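Local coordinates for variable region-containing chitin-binding protein 3 (Branchiostoma floridae, PDB 2FBO), which is an amphioxus immune-type receptor that probably binds, and possibly hydrolyses, chitin, this chain being its two tandem V-type immunoglobulin domains, at residues R104-V109 / D240-S245; M156-T161 / V228-A233; N165-W170 / L188-Q193. All blocks are in the same frame, centred on the assembly; numbering follows the deposited sequence.

Contact 1. Residues R104-V109 / D240-S245; sequences RYWCQV and DADRSS
The guanidinium of Arg104 lies over the backbone of the 240-245 strand, with Ala241 C and Asp242 CB both on one of its faces and offset toward its rim. Ala241 O sits over the same face, 2.6 Å from Arg104 NE, but the angle is too poor for a hydrogen bond. Arg104 NH2 bonds instead to the backbone oxygens of Leu239, just ahead of the strand, and of Val138. Next along the strand, the indole of Trp106 has Arg243 N at its edge, in the ring plane. Asp242 OD1 approaches Trp106 CH2 obliquely at 3.3 Å, and Arg243 CG comes obliquely to within 3.6 Å of the same carbon.

These residues join two immunoglobulin V domains: 104-109 is in strand F of the first and contains Cys107 of its Cys24-Cys107 disulfide, and 240-245 is in strand G of the second. The two strands run nearly parallel, 17° apart with axes 9.4 Å apart, and side chains from both strands fill the gap.

Asp242 meets Arg104 as a salt bridge of charges alone, NH1 to OD1 3.5 Å. The carboxylate and guanidinium planes are only 25° apart, yet the oxygen stands well out of the guanidinium plane and no N-H points at it. Ser124 OG hydrogen-bonds to both Arg104 NH1 and Asp242 OD1 and so links the two groups, and Asp242 OD2 takes the backbone NH of Val140. Arg243 places CG between its backbone N and carbonyl carbon (chi1 70°), against Trp106, while its NH2 turns back within its own sheet to Glu231.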
ATOM      1  N   ARG A 104       8.808   6.886  -5.654  1.00 19.51           N
ATOM      2  CA  ARG A 104       7.861   5.829  -5.344  1.00 18.55           C
ATOM      3  C   ARG A 104       6.434   6.361  -5.212  1.00 18.20           C
ATOM      4  O   ARG A 104       6.171   7.275  -4.427  1.00 18.46           O
ATOM      5  CB  ARG A 104       8.304   5.121  -4.057  1.00 18.55           C
ATOM      6  CG  ARG A 104       7.541   3.845  -3.748  1.00 19.16           C
ATOM      7  CD  ARG A 104       8.157   3.117  -2.565  1.00 21.66           C
ATOM      8  NE  ARG A 104       9.476   2.562  -2.875  1.00 24.68           N
ATOM      9  CZ  ARG A 104       9.678   1.418  -3.527  1.00 23.84           C
ATOM     10  NH1 ARG A 104       8.654   0.691  -3.947  1.00 21.70           N
ATOM     11  NH2 ARG A 104      10.910   0.987  -3.745  1.00 24.58           N
ATOM     12  N   TYR A 105       5.524   5.777  -5.986  1.00 17.85           N
ATOM     13  CA  TYR A 105       4.124   6.185  -5.998  1.00 19.99           C
ATOM     14  C   TYR A 105       3.201   5.109  -5.443  1.00 20.28           C
ATOM     15  O   TYR A 105       3.305   3.937  -5.801  1.00 21.58           O
ATOM     16  CB  TYR A 105       3.683   6.532  -7.426  1.00 19.52           C
ATOM     17  CG  TYR A 105       4.315   7.785  -7.973  1.00 18.83           C
ATOM     18  CD1 TYR A 105       5.660   7.816  -8.331  1.00 18.98           C
ATOM     19  CD2 TYR A 105       3.568   8.957  -8.105  1.00 16.12           C
ATOM     20  CE1 TYR A 105       6.253   8.988  -8.807  1.00 18.70           C
ATOM     21  CE2 TYR A 105       4.146  10.128  -8.577  1.00 18.21           C
ATOM     22  CZ  TYR A 105       5.483  10.141  -8.926  1.00 16.11           C
ATOM     23  OH  TYR A 105       6.044  11.297  -9.384  1.00 17.23           O
ATOM     24  N   TRP A 106       2.279   5.527  -4.590  1.00 19.16           N
ATOM     25  CA  TRP A 106       1.334   4.607  -3.981  1.00 19.60           C
ATOM     26  C   TRP A 106      -0.078   4.708  -4.530  1.00 19.59           C
ATOM     27  O   TRP A 106      -0.645   5.796  -4.619  1.00 18.99           O
ATOM     28  CB  TRP A 106       1.269   4.841  -2.464  1.00 18.42           C
ATOM     29  CG  TRP A 106       2.559   4.600  -1.780  1.00 16.49           C
ATOM     30  CD1 TRP A 106       3.583   5.484  -1.622  1.00 17.57           C
ATOM     31  CD2 TRP A 106       3.015   3.352  -1.246  1.00 18.95           C
ATOM     32  NE1 TRP A 106       4.659   4.859  -1.024  1.00 19.56           N
ATOM     33  CE2 TRP A 106       4.337   3.551  -0.788  1.00 16.82           C
ATOM     34  CE3 TRP A 106       2.435   2.084  -1.122  1.00 19.33           C
ATOM     35  CZ2 TRP A 106       5.091   2.522  -0.207  1.00 19.65           C
ATOM     36  CZ3 TRP A 106       3.189   1.055  -0.541  1.00 21.54           C
ATOM     37  CH2 TRP A 106       4.504   1.288  -0.095  1.00 19.27           C
ATOM     38  N   CYS A 107      -0.639   3.568  -4.913  1.00 18.75           N
ATOM     39  CA  CYS A 107      -2.021   3.537  -5.358  1.00 20.07           C
ATOM     40  C   CYS A 107      -2.780   3.045  -4.144  1.00 20.18           C
ATOM     41  O   CYS A 107      -2.669   1.876  -3.769  1.00 21.49           O
ATOM     42  CB  CYS A 107      -2.242   2.560  -6.498  1.00 18.69           C
ATOM     43  SG  CYS A 107      -3.978   2.533  -7.056  1.00 22.36           S
ATOM     44  N   GLN A 108      -3.522   3.941  -3.507  1.00 19.55           N
ATOM     45  CA  GLN A 108      -4.299   3.579  -2.332  1.00 19.98           C
ATOM     46  C   GLN A 108      -5.779   3.704  -2.645  1.00 20.38           C
ATOM     47  O   GLN A 108      -6.221   4.693  -3.238  1.00 19.31           O
ATOM     48  CB  GLN A 108      -3.957   4.494  -1.152  1.00 20.07           C
ATOM     49  CG  GLN A 108      -4.865   4.320   0.068  1.00 21.33           C
ATOM     50  CD  GLN A 108      -4.605   5.363   1.142  1.00 23.29           C
ATOM     51  OE1 GLN A 108      -3.595   5.311   1.846  1.00 21.87           O
ATOM     52  NE2 GLN A 108      -5.515   6.331   1.264  1.00 23.25           N
ATOM     53  N   VAL A 109      -6.545   2.695  -2.258  1.00 19.65           N
ATOM     54  CA  VAL A 109      -7.986   2.730  -2.472  1.00 20.29           C
ATOM     55  C   VAL A 109      -8.631   2.399  -1.135  1.00 21.28           C
ATOM     56  O   VAL A 109      -8.343   1.362  -0.540  1.00 23.88           O
ATOM     57  CB  VAL A 109      -8.436   1.712  -3.529  1.00 20.28           C
ATOM     58  CG1 VAL A 109      -9.933   1.877  -3.792  1.00 20.46           C
ATOM     59  CG2 VAL A 109      -7.643   1.906  -4.819  1.00 17.17           C
ATOM     60  N   ASP A 240      13.940   3.613  -1.149  1.00 23.91           N
ATOM     61  CA  ASP A 240      14.569   2.645  -0.251  1.00 25.02           C
ATOM     62  C   ASP A 240      13.623   1.860   0.641  1.00 26.71           C
ATOM     63  O   ASP A 240      14.071   1.098   1.501  1.00 27.48           O
ATOM     64  CB  ASP A 240      15.587   3.364   0.634  1.00 26.87           C
ATOM     65  CG  ASP A 240      16.678   4.040  -0.168  1.00 29.31           C
ATOM     66  OD1 ASP A 240      17.366   4.917   0.391  1.00 33.45           O
ATOM     67  OD2 ASP A 240      16.850   3.685  -1.353  1.00 31.95           O
ATOM     68  N   ALA A 241      12.323   2.036   0.452  1.00 25.45           N
ATOM     69  CA  ALA A 241      11.373   1.317   1.278  1.00 24.83           C
ATOM     70  C   ALA A 241      10.148   0.899   0.494  1.00 24.18           C
ATOM     71  O   ALA A 241       9.781   1.531  -0.499  1.00 23.84           O
ATOM     72  CB  ALA A 241      10.965   2.182   2.471  1.00 25.22           C
ATOM     73  N   ASP A 242       9.534  -0.195   0.927  1.00 21.67           N
ATOM     74  CA  ASP A 242       8.321  -0.684   0.303  1.00 22.09           C
ATOM     75  C   ASP A 242       7.581  -1.558   1.296  1.00 24.38           C
ATOM     76  O   ASP A 242       8.181  -2.094   2.238  1.00 24.93           O
ATOM     77  CB  ASP A 242       8.623  -1.462  -0.983  1.00 22.35           C
ATOM     78  CG  ASP A 242       7.381  -1.650  -1.854  1.00 24.58           C
ATOM     79  OD1 ASP A 242       6.412  -0.870  -1.696  1.00 24.14           O
ATOM     80  OD2 ASP A 242       7.371  -2.562  -2.707  1.00 22.16           O
ATOM     81  N   ARG A 243       6.272  -1.678   1.105  1.00 22.55           N
ATOM     82  CA  ARG A 243       5.455  -2.490   1.990  1.00 22.91           C
ATOM     83  C   ARG A 243       4.243  -3.018   1.243  1.00 25.10           C
ATOM     84  O   ARG A 243       3.796  -2.426   0.261  1.00 23.22           O
ATOM     85  CB  ARG A 243       5.011  -1.674   3.217  1.00 20.13           C
ATOM     86  CG  ARG A 243       3.980  -0.571   2.931  1.00 19.18           C
ATOM     87  CD  ARG A 243       3.513   0.122   4.226  1.00 19.34           C
ATOM     88  NE  ARG A 243       4.560   0.920   4.854  1.00 17.93           N
ATOM     89  CZ  ARG A 243       4.412   1.595   5.993  1.00 21.43           C
ATOM     90  NH1 ARG A 243       3.255   1.575   6.640  1.00 24.09           N
ATOM     91  NH2 ARG A 243       5.423   2.292   6.491  1.00 21.35           N
ATOM     92  N   SER A 244       3.723  -4.146   1.711  1.00 24.34           N
ATOM     93  CA  SER A 244       2.560  -4.779   1.107  1.00 26.22           C
ATOM     94  C   SER A 244       1.728  -5.362   2.244  1.00 26.03           C
ATOM     95  O   SER A 244       2.267  -5.704   3.304  1.00 25.48           O
ATOM     96  CB  SER A 244       3.005  -5.887   0.150  1.00 27.03           C
ATOM     97  OG  SER A 244       1.897  -6.455  -0.515  1.00 30.02           O
ATOM     98  N   SER A 245       0.421  -5.486   2.039  1.00 26.37           N
ATOM     99  CA  SER A 245      -0.426  -6.000   3.105  1.00 27.13           C
ATOM    100  C   SER A 245      -1.009  -7.385   2.867  1.00 27.72           C
ATOM    101  O   SER A 245      -1.049  -7.893   1.740  1.00 28.37           O
ATOM    102  CB  SER A 245      -1.571  -5.023   3.392  1.00 24.32           C
ATOM    103  OG  SER A 245      -2.584  -5.133   2.405  1.00 26.38           O
TER

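Contact 2. Residues M156-T161 / V228-A233; sequences MTCPCT and VWCELA
Cys158, bonded through its sulfur to Cys230, has its backbone oxygen held by the side chain of Arg213, which donates from NE. This bond comes from outside the contact, whereas sulfur and hydrocarbon make the contact with 228-233. The Cys158 SG to Cys230 SG bond is 2.0 Å long, with a C-S-S-C torsion of -89°. On both cysteines SG stands opposite the backbone N (chi1 -172° and 177°), which directs each sulfur toward the other strand across a CA separation of 6.2 Å.

Leu232 fits beside the bridge, its CG 4.0 Å from Cys158 SG. Its CD1 presses on Cys160, tightly so at CB (3.5 Å), and lies equally near Cys160 SG; that sulfur is tied to Cys163 in a second, local disulfide. At the other end the Met156 side chain crosses that of Val228 at about a right angle, SD lying 4.0 Å from Val228 CG2. Trp170 covers both Met156 and Cys230 from the neighbouring strand. A buried disulfide joining strand B to strand F across the core, packed against the strand C tryptophan, is the hallmark of the immunoglobulin fold, here in its V-type form.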
ATOM      1  N   MET A 156       3.739 -15.830   8.515  1.00 36.51           N
ATOM      2  CA  MET A 156       3.402 -14.909   7.444  1.00 35.85           C
ATOM      3  C   MET A 156       4.689 -14.513   6.744  1.00 35.01           C
ATOM      4  O   MET A 156       5.631 -14.031   7.377  1.00 35.25           O
ATOM      5  CB  MET A 156       2.676 -13.704   8.027  1.00 38.56           C
ATOM      6  CG  MET A 156       1.447 -14.133   8.810  1.00 39.33           C
ATOM      7  SD  MET A 156       0.513 -12.785   9.477  1.00 43.84           S
ATOM      8  CE  MET A 156       1.605 -12.235  10.771  1.00 42.16           C
ATOM      9  N   THR A 157       4.730 -14.748   5.436  1.00 34.12           N
ATOM     10  CA  THR A 157       5.910 -14.450   4.637  1.00 33.51           C
ATOM     11  C   THR A 157       5.928 -13.038   4.058  1.00 33.16           C
ATOM     12  O   THR A 157       4.903 -12.357   4.009  1.00 32.58           O
ATOM     13  CB  THR A 157       6.053 -15.456   3.485  1.00 33.36           C
ATOM     14  OG1 THR A 157       4.901 -15.380   2.636  1.00 32.37           O
ATOM     15  CG2 THR A 157       6.171 -16.875   4.038  1.00 34.41           C
ATOM     16  N   CYS A 158       7.112 -12.623   3.615  1.00 32.68           N
ATOM     17  CA  CYS A 158       7.332 -11.298   3.048  1.00 32.70           C
ATOM     18  C   CYS A 158       8.210 -11.389   1.795  1.00 31.45           C
ATOM     19  O   CYS A 158       9.314 -10.852   1.774  1.00 32.16           O
ATOM     20  CB  CYS A 158       8.030 -10.417   4.089  1.00 31.85           C
ATOM     21  SG  CYS A 158       8.195  -8.655   3.652  1.00 28.89           S
ATOM     22  N   PRO A 159       7.728 -12.064   0.737  1.00 32.49           N
ATOM     23  CA  PRO A 159       8.488 -12.211  -0.512  1.00 32.76           C
ATOM     24  C   PRO A 159       8.973 -10.858  -1.016  1.00 34.34           C
ATOM     25  O   PRO A 159       8.234  -9.873  -0.956  1.00 32.92           O
ATOM     26  CB  PRO A 159       7.474 -12.848  -1.459  1.00 33.24           C
ATOM     27  CG  PRO A 159       6.609 -13.640  -0.540  1.00 33.63           C
ATOM     28  CD  PRO A 159       6.402 -12.692   0.612  1.00 31.98           C
ATOM     29  N   CYS A 160      10.200 -10.809  -1.526  1.00 35.16           N
ATOM     30  CA  CYS A 160      10.752  -9.547  -2.005  1.00 35.61           C
ATOM     31  C   CYS A 160      11.869  -9.663  -3.033  1.00 36.14           C
ATOM     32  O   CYS A 160      12.353 -10.753  -3.325  1.00 35.82           O
ATOM     33  CB  CYS A 160      11.279  -8.745  -0.818  1.00 36.39           C
ATOM     34  SG  CYS A 160      12.598  -9.569   0.147  1.00 35.53           S
ATOM     35  N   THR A 161      12.272  -8.509  -3.561  1.00 35.41           N
ATOM     36  CA  THR A 161      13.349  -8.400  -4.540  1.00 35.87           C
ATOM     37  C   THR A 161      14.216  -7.200  -4.165  1.00 35.62           C
ATOM     38  O   THR A 161      13.708  -6.187  -3.673  1.00 34.01           O
ATOM     39  CB  THR A 161      12.799  -8.195  -5.964  1.00 37.43           C
ATOM     40  OG1 THR A 161      12.042  -9.348  -6.354  1.00 40.61           O
ATOM     41  CG2 THR A 161      13.937  -7.992  -6.947  1.00 40.42           C
ATOM     42  N   VAL A 228      -2.282  -6.953   8.112  1.00 29.63           N
ATOM     43  CA  VAL A 228      -0.916  -6.792   8.580  1.00 30.47           C
ATOM     44  C   VAL A 228      -0.075  -6.360   7.392  1.00 29.61           C
ATOM     45  O   VAL A 228      -0.410  -6.659   6.240  1.00 29.26           O
ATOM     46  CB  VAL A 228      -0.349  -8.111   9.141  1.00 31.41           C
ATOM     47  CG1 VAL A 228      -1.123  -8.516  10.390  1.00 32.29           C
ATOM     48  CG2 VAL A 228      -0.432  -9.197   8.083  1.00 32.03           C
ATOM     49  N   TRP A 229       1.011  -5.651   7.667  1.00 26.88           N
ATOM     50  CA  TRP A 229       1.875  -5.189   6.594  1.00 28.23           C
ATOM     51  C   TRP A 229       3.318  -5.557   6.845  1.00 27.28           C
ATOM     52  O   TRP A 229       3.777  -5.534   7.985  1.00 28.71           O
ATOM     53  CB  TRP A 229       1.820  -3.665   6.464  1.00 26.02           C
ATOM     54  CG  TRP A 229       0.478  -3.092   6.180  1.00 25.98           C
ATOM     55  CD1 TRP A 229      -0.579  -2.996   7.040  1.00 27.50           C
ATOM     56  CD2 TRP A 229       0.054  -2.500   4.951  1.00 26.01           C
ATOM     57  NE1 TRP A 229      -1.638  -2.374   6.421  1.00 25.33           N
ATOM     58  CE2 TRP A 229      -1.278  -2.060   5.136  1.00 25.80           C
ATOM     59  CE3 TRP A 229       0.669  -2.294   3.710  1.00 26.84           C
ATOM     60  CZ2 TRP A 229      -2.004  -1.425   4.125  1.00 25.46           C
ATOM     61  CZ3 TRP A 229      -0.055  -1.658   2.701  1.00 26.13           C
ATOM     62  CH2 TRP A 229      -1.377  -1.233   2.916  1.00 25.12           C
ATOM     63  N   CYS A 230       4.030  -5.891   5.775  1.00 26.23           N
ATOM     64  CA  CYS A 230       5.451  -6.168   5.893  1.00 27.83           C
ATOM     65  C   CYS A 230       6.162  -5.066   5.139  1.00 26.00           C
ATOM     66  O   CYS A 230       5.938  -4.885   3.938  1.00 25.59           O
ATOM     67  CB  CYS A 230       5.861  -7.503   5.268  1.00 27.19           C
ATOM     68  SG  CYS A 230       7.676  -7.711   5.375  1.00 29.76           S
ATOM     69  N   GLU A 231       6.999  -4.320   5.847  1.00 25.99           N
ATOM     70  CA  GLU A 231       7.764  -3.247   5.235  1.00 25.47           C
ATOM     71  C   GLU A 231       9.248  -3.554   5.329  1.00 25.94           C
ATOM     72  O   GLU A 231       9.741  -3.952   6.389  1.00 24.48           O
ATOM     73  CB  GLU A 231       7.513  -1.912   5.936  1.00 26.37           C
ATOM     74  CG  GLU A 231       8.497  -0.833   5.491  1.00 26.70           C
ATOM     75  CD  GLU A 231       8.409   0.433   6.308  1.00 29.23           C
ATOM     76  OE1 GLU A 231       8.625   0.366   7.539  1.00 30.86           O
ATOM     77  OE2 GLU A 231       8.130   1.499   5.718  1.00 28.04           O
ATOM     78  N   LEU A 232       9.945  -3.374   4.213  1.00 23.77           N
ATOM     79  CA  LEU A 232      11.383  -3.580   4.156  1.00 24.61           C
ATOM     80  C   LEU A 232      11.990  -2.233   3.793  1.00 25.96           C
ATOM     81  O   LEU A 232      11.530  -1.577   2.855  1.00 27.42           O
ATOM     82  CB  LEU A 232      11.739  -4.617   3.092  1.00 24.53           C
ATOM     83  CG  LEU A 232      11.120  -6.006   3.252  1.00 26.05           C
ATOM     84  CD1 LEU A 232      11.615  -6.913   2.136  1.00 26.93           C
ATOM     85  CD2 LEU A 232      11.497  -6.584   4.612  1.00 26.32           C
ATOM     86  N   ALA A 233      13.002  -1.808   4.541  1.00 25.67           N
ATOM     87  CA  ALA A 233      13.654  -0.530   4.276  1.00 29.22           C
ATOM     88  C   ALA A 233      15.174  -0.653   4.289  1.00 31.18           C
ATOM     89  O   ALA A 233      15.759  -1.194   5.232  1.00 31.93           O
ATOM     90  CB  ALA A 233      13.207   0.507   5.296  1.00 29.72           C
TER

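Contact 3. Residues N165-W170 / L188-Q193; sequences NANVTW and LANKNQ
Trp170 and the pair Leu188-Ala189 form the tight end of this antiparallel hairpin, strands C and C' of the second V domain. Trp170 O accepts two backbone N-H groups from the same face of its carbonyl plane, Leu188 N at 2.6 Å and Ala189 N at 3.2 Å, which is the mark of a classic beta bulge. Trp170 N returns a bond to Ala189 O. CB of Trp170 packs on CB of Leu188 at 4.1 Å, while the indole turns into the core, where NE1 reaches Arg213 O and the ring meets Cys230 and Leu215.

On the face that carries Thr169 and Asn190, the non-hydrogen-bonded pair is stitched together by side chains. Asn190 OD1 accepts from Thr169 OG1 at 2.7 Å, the donor lying in the carbonyl plane, and from Asn167 ND2 at 3.1 Å on a lone pair. With CG opposite its backbone N (chi1 -175°), Asn190 swings its amide across to strand C. On the opposite face Lys191 runs extended to Gly211 O, pairing through its backbone with Val168.

Past the Asn167-Asn192 pair, at Asn165, Ala166 and Gln193, the contact loosens toward solvent. Gln193 bends at chi2 (-58°) and crosses Asn165 at about a right angle, but its only bond across the contact is a weak one from NE2 to Ala166 O, 3.0 Å and 125° at the hydrogen. A water spans the opening, donating to Ala166 O and to Lys191 O, each at 2.8 Å.

Two donors on one oxygen fix which way round the Asn190 amide sits, whereas the weak bond of Gln193 and the water bridge between Ala166 O and Lys191 O are consistent with an end held less by directed bonds than by packing and solvent.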
ATOM      1  N   ASN A 165      19.784  -7.426   3.261  1.00 37.34           N
ATOM      2  CA  ASN A 165      20.106  -6.681   4.473  1.00 37.65           C
ATOM      3  C   ASN A 165      19.150  -5.531   4.785  1.00 36.71           C
ATOM      4  O   ASN A 165      19.562  -4.499   5.318  1.00 36.70           O
ATOM      5  CB  ASN A 165      21.538  -6.148   4.383  0.66 40.04           C
ATOM      6  CG  ASN A 165      22.569  -7.258   4.322  0.66 41.32           C
ATOM      7  OD1 ASN A 165      22.488  -8.147   3.475  0.66 42.81           O
ATOM      8  ND2 ASN A 165      23.544  -7.212   5.221  0.66 43.48           N
ATOM      9  N   ALA A 166      17.873  -5.710   4.468  1.00 35.32           N
ATOM     10  CA  ALA A 166      16.884  -4.670   4.734  1.00 33.41           C
ATOM     11  C   ALA A 166      16.348  -4.748   6.158  1.00 31.99           C
ATOM     12  O   ALA A 166      16.234  -5.831   6.731  1.00 30.90           O
ATOM     13  CB  ALA A 166      15.728  -4.791   3.751  1.00 34.45           C
ATOM     14  N   ASN A 167      16.034  -3.590   6.731  1.00 30.93           N
ATOM     15  CA  ASN A 167      15.449  -3.545   8.061  1.00 31.18           C
ATOM     16  C   ASN A 167      14.037  -4.055   7.793  1.00 31.53           C
ATOM     17  O   ASN A 167      13.469  -3.773   6.731  1.00 31.57           O
ATOM     18  CB  ASN A 167      15.389  -2.105   8.574  1.00 32.72           C
ATOM     19  CG  ASN A 167      15.009  -2.023  10.040  0.66 33.56           C
ATOM     20  OD1 ASN A 167      15.864  -2.127  10.919  0.66 34.98           O
ATOM     21  ND2 ASN A 167      13.718  -1.850  10.311  1.00 34.74           N
ATOM     22  N   VAL A 168      13.472  -4.811   8.732  1.00 30.01           N
ATOM     23  CA  VAL A 168      12.127  -5.355   8.557  1.00 28.37           C
ATOM     24  C   VAL A 168      11.182  -4.879   9.649  1.00 27.81           C
ATOM     25  O   VAL A 168      11.490  -4.990  10.839  1.00 26.81           O
ATOM     26  CB  VAL A 168      12.134  -6.902   8.586  1.00 29.40           C
ATOM     27  CG1 VAL A 168      10.743  -7.435   8.277  1.00 27.37           C
ATOM     28  CG2 VAL A 168      13.150  -7.437   7.593  1.00 32.47           C
ATOM     29  N   THR A 169      10.035  -4.341   9.244  1.00 24.94           N
ATOM     30  CA  THR A 169       9.045  -3.871  10.202  1.00 24.75           C
ATOM     31  C   THR A 169       7.655  -4.306   9.772  1.00 24.69           C
ATOM     32  O   THR A 169       7.244  -4.058   8.637  1.00 24.38           O
ATOM     33  CB  THR A 169       9.028  -2.339  10.316  1.00 24.81           C
ATOM     34  OG1 THR A 169      10.344  -1.857  10.604  1.00 25.70           O
ATOM     35  CG2 THR A 169       8.079  -1.905  11.430  1.00 24.91           C
ATOM     36  N   TRP A 170       6.939  -4.972  10.672  1.00 24.29           N
ATOM     37  CA  TRP A 170       5.577  -5.405  10.382  1.00 25.26           C
ATOM     38  C   TRP A 170       4.642  -4.454  11.112  1.00 26.73           C
ATOM     39  O   TRP A 170       4.955  -3.995  12.221  1.00 25.73           O
ATOM     40  CB  TRP A 170       5.319  -6.837  10.861  1.00 25.76           C
ATOM     41  CG  TRP A 170       6.022  -7.894  10.060  1.00 26.64           C
ATOM     42  CD1 TRP A 170       7.340  -8.249  10.142  1.00 27.50           C
ATOM     43  CD2 TRP A 170       5.439  -8.742   9.064  1.00 26.72           C
ATOM     44  NE1 TRP A 170       7.612  -9.273   9.259  1.00 25.51           N
ATOM     45  CE2 TRP A 170       6.462  -9.592   8.585  1.00 26.42           C
ATOM     46  CE3 TRP A 170       4.151  -8.866   8.527  1.00 27.36           C
ATOM     47  CZ2 TRP A 170       6.237 -10.554   7.597  1.00 27.24           C
ATOM     48  CZ3 TRP A 170       3.928  -9.826   7.542  1.00 28.28           C
ATOM     49  CH2 TRP A 170       4.967 -10.656   7.090  1.00 28.08           C
ATOM     50  N   LEU A 188       4.088  -3.592  14.680  1.00 28.59           N
ATOM     51  CA  LEU A 188       3.770  -4.916  15.199  1.00 29.60           C
ATOM     52  C   LEU A 188       5.037  -5.646  15.634  1.00 30.82           C
ATOM     53  O   LEU A 188       5.120  -6.175  16.744  1.00 30.09           O
ATOM     54  CB  LEU A 188       3.069  -5.734  14.118  1.00 28.88           C
ATOM     55  CG  LEU A 188       2.685  -7.164  14.490  1.00 30.11           C
ATOM     56  CD1 LEU A 188       1.694  -7.144  15.642  1.00 31.19           C
ATOM     57  CD2 LEU A 188       2.083  -7.854  13.277  1.00 29.99           C
ATOM     58  N   ALA A 189       6.020  -5.674  14.739  1.00 31.28           N
ATOM     59  CA  ALA A 189       7.291  -6.340  15.002  1.00 30.48           C
ATOM     60  C   ALA A 189       8.402  -5.649  14.219  1.00 32.57           C
ATOM     61  O   ALA A 189       8.141  -4.958  13.231  1.00 30.70           O
ATOM     62  CB  ALA A 189       7.196  -7.804  14.599  1.00 30.29           C
ATOM     63  N   ASN A 190       9.639  -5.832  14.664  1.00 32.35           N
ATOM     64  CA  ASN A 190      10.776  -5.215  13.999  1.00 32.68           C
ATOM     65  C   ASN A 190      12.032  -6.047  14.190  1.00 33.81           C
ATOM     66  O   ASN A 190      12.236  -6.649  15.246  1.00 33.06           O
ATOM     67  CB  ASN A 190      11.021  -3.812  14.559  1.00 33.02           C
ATOM     68  CG  ASN A 190      12.114  -3.069  13.813  1.00 35.84           C
ATOM     69  OD1 ASN A 190      11.927  -2.649  12.668  1.00 37.08           O
ATOM     70  ND2 ASN A 190      13.266  -2.902  14.456  1.00 36.22           N
ATOM     71  N   LYS A 191      12.867  -6.071  13.160  1.00 33.64           N
ATOM     72  CA  LYS A 191      14.128  -6.794  13.195  1.00 35.27           C
ATOM     73  C   LYS A 191      15.134  -5.994  12.381  1.00 36.63           C
ATOM     74  O   LYS A 191      15.003  -5.889  11.161  1.00 35.27           O
ATOM     75  CB  LYS A 191      13.976  -8.189  12.589  1.00 36.73           C
ATOM     76  CG  LYS A 191      15.285  -8.967  12.539  1.00 38.79           C
ATOM     77  CD  LYS A 191      15.127 -10.310  11.838  1.00 41.75           C
ATOM     78  CE  LYS A 191      16.472 -11.025  11.748  1.00 45.99           C
ATOM     79  NZ  LYS A 191      16.398 -12.322  11.017  1.00 48.97           N
ATOM     80  N   ASN A 192      16.127  -5.419  13.051  1.00 37.86           N
ATOM     81  CA  ASN A 192      17.138  -4.639  12.352  1.00 40.96           C
ATOM     82  C   ASN A 192      18.323  -5.512  11.940  1.00 42.07           C
ATOM     83  O   ASN A 192      18.433  -6.669  12.355  1.00 42.54           O
ATOM     84  CB  ASN A 192      17.618  -3.468  13.222  1.00 41.74           C
ATOM     85  CG  ASN A 192      18.235  -3.919  14.525  1.00 44.01           C
ATOM     86  OD1 ASN A 192      18.937  -4.930  14.578  1.00 43.55           O
ATOM     87  ND2 ASN A 192      17.992  -3.161  15.588  1.00 44.86           N
ATOM     88  N   GLN A 193      19.208  -4.950  11.123  0.66 42.65           N
ATOM     89  CA  GLN A 193      20.378  -5.668  10.624  0.66 42.48           C
ATOM     90  C   GLN A 193      21.406  -6.036  11.682  0.66 42.87           C
ATOM     91  O   GLN A 193      22.511  -6.477  11.362  0.66 43.15           O
ATOM     92  CB  GLN A 193      21.050  -4.847   9.526  0.66 43.19           C
ATOM     93  CG  GLN A 193      20.289  -4.882   8.226  0.66 44.83           C
ATOM     94  CD  GLN A 193      20.126  -6.297   7.713  0.66 45.65           C
ATOM     95  OE1 GLN A 193      21.106  -6.966   7.383  0.66 46.46           O
ATOM     96  NE2 GLN A 193      18.885  -6.766   7.653  0.66 45.89           N
TER
HETATM   97  O   HOH W   1      16.639  -7.037   9.207  1.00 39.29           O

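From the N terminus the chain completes most of the first V domain before 104-109, its strand F, opens contact 1. That loop closes only at 240-245, near the C terminus, and takes in nearly all of the second domain. Within it, contact 2 opens at 156-161 and closes at 228-233; inside that again lies the short hairpin of contact 3. The three are therefore nested and none cross. Strands 184-191, 167-175, 226-233 and 241-249 are successive neighbours in one sheet: contact 3 joins the first two, contact 2 ties the third across the sandwich, and contact 1 carries the fourth to the other domain.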